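Local coordinates for DNA repair and telomere maintenance protein nbs1 (Schizosaccharomyces pombe, PDB 3HUE) that serves in the MRN complex as the adaptor that binds phosphorylated partners such as Ctp1 during DNA double-strand break repair and telomere maintenance, at residues L170-I175 against S217-C222. Sequence-based numbering, arbitrary orientation.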
# COMPACT_ATOMS: atom_id res chain seq x y z
N LEU A 170 1.02 11.50 -6.82
CA LEU A 170 -0.06 12.48 -6.96
C LEU A 170 -1.41 11.98 -6.46
O LEU A 170 -2.28 12.79 -6.11
CB LEU A 170 -0.17 12.97 -8.41
CG LEU A 170 1.06 13.66 -9.01
CD1 LEU A 170 0.68 14.30 -10.32
CD2 LEU A 170 1.66 14.70 -8.08
N LYS A 171 -1.54 10.66 -6.38
CA LYS A 171 -2.72 9.99 -5.86
C LYS A 171 -2.80 10.07 -4.32
O LYS A 171 -3.78 9.59 -3.73
CB LYS A 171 -2.70 8.54 -6.31
CG LYS A 171 -3.86 8.13 -7.18
CD LYS A 171 -3.56 6.75 -7.74
CE LYS A 171 -4.83 5.99 -8.06
NZ LYS A 171 -4.54 4.69 -8.74
N LYS A 172 -1.78 10.67 -3.71
CA LYS A 172 -1.59 10.81 -2.26
C LYS A 172 -1.32 9.46 -1.56
O LYS A 172 -1.77 9.23 -0.44
CB LYS A 172 -2.74 11.62 -1.58
CG LYS A 172 -2.53 13.13 -1.53
CD LYS A 172 -1.46 13.50 -0.48
CE LYS A 172 -2.07 14.22 0.73
NZ LYS A 172 -1.01 14.83 1.58
N THR A 173 -0.56 8.59 -2.24
CA THR A 173 -0.17 7.27 -1.72
C THR A 173 1.21 7.40 -1.07
O THR A 173 2.06 8.15 -1.56
CB THR A 173 -0.18 6.21 -2.86
OG1 THR A 173 -1.47 6.17 -3.48
CG2 THR A 173 0.18 4.79 -2.39
N VAL A 174 1.40 6.67 0.04
CA VAL A 174 2.69 6.53 0.71
C VAL A 174 3.62 5.69 -0.18
O VAL A 174 3.29 4.55 -0.51
CB VAL A 174 2.53 5.90 2.11
CG1 VAL A 174 3.88 5.63 2.77
CG2 VAL A 174 1.68 6.78 3.00
N ILE A 175 4.77 6.26 -0.57
CA ILE A 175 5.74 5.54 -1.40
C ILE A 175 6.94 5.01 -0.59
O ILE A 175 7.31 5.58 0.44
CB ILE A 175 6.19 6.34 -2.67
CG1 ILE A 175 5.08 7.23 -3.20
CG2 ILE A 175 6.50 5.38 -3.82
CD1 ILE A 175 5.57 8.24 -4.20
N SER A 217 7.94 19.50 -4.16
CA SER A 217 7.81 19.80 -2.72
C SER A 217 6.53 19.26 -2.05
O SER A 217 6.55 18.93 -0.85
CB SER A 217 7.98 21.31 -2.48
OG SER A 217 7.79 22.08 -3.66
N SER A 218 5.45 19.15 -2.83
CA SER A 218 4.20 18.52 -2.40
C SER A 218 3.48 17.92 -3.61
O SER A 218 3.53 18.51 -4.69
CB SER A 218 3.28 19.54 -1.70
OG SER A 218 3.11 20.71 -2.49
N PRO A 219 2.80 16.76 -3.43
CA PRO A 219 1.93 16.24 -4.50
C PRO A 219 0.69 17.10 -4.75
O PRO A 219 0.21 17.14 -5.88
CB PRO A 219 1.51 14.87 -3.99
CG PRO A 219 1.67 14.89 -2.55
CD PRO A 219 2.77 15.86 -2.25
N GLU A 220 0.20 17.78 -3.66
CA GLU A 220 -1.01 18.62 -3.69
C GLU A 220 -0.81 19.79 -4.64
O GLU A 220 -1.76 20.18 -5.31
CB GLU A 220 -1.40 19.09 -2.29
CG GLU A 220 -1.64 17.99 -1.29
CD GLU A 220 -0.38 17.71 -0.50
OE1 GLU A 220 0.62 18.43 -0.72
OE2 GLU A 220 -0.39 16.78 0.33
N ASP A 221 0.36 20.40 -4.68
CA ASP A 221 0.59 21.55 -5.55
C ASP A 221 0.67 21.25 -7.04
O ASP A 221 0.51 22.15 -7.85
CB ASP A 221 1.81 22.34 -5.09
CG ASP A 221 1.51 23.19 -3.85
OD1 ASP A 221 0.40 23.08 -3.27
OD2 ASP A 221 2.41 23.97 -3.47
N CYS A 222 0.89 19.98 -7.38
CA CYS A 222 0.89 19.53 -8.76
C CYS A 222 -0.51 19.30 -9.31
O CYS A 222 -0.71 19.36 -10.53
CB CYS A 222 1.68 18.24 -8.91
SG CYS A 222 3.30 18.24 -8.17
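Leu170 packs on Pro219 and Cys222, and Lys172 meets Glu220, where a Schellman motif ends helix 163-170 in the first BRCT domain; Lys172 supplies the positive phi of that motif. Both reach the loop that leads from helix 201-209 to strand 230-233 of the second. The junction illustrates how a helix terminus can offer one apolar and one charged arm to a linker. With CG anti to its carbonyl carbon (chi1 -60°), Leu170 presents CD2 to the turn at 219-222. That methyl lies 3.6 Å from CB of Cys222 and 4.1 Å from CB of Pro219, touching both residues at once, while the Pro219 ring also rests on Phe169 and Leu170 also meets Leu247. The turn itself is closed by the backbone bond from Cys222 N to Pro219 O, 3.3 Å long. Lys172 runs its chain across the proline at about a right angle, CD standing 4.0 Å from Pro219 CG. Bends at chi2 and chi3 carry the ammonium past the ring to Glu220. This salt bridge lies on the exposed side of the contact, whereas Leu170 and Cys222 are buried; its modelled separation is too short to be exact and its geometry is doubtful, but it joins Lys172 NZ to a single carboxylate oxygen, Glu220 OE2.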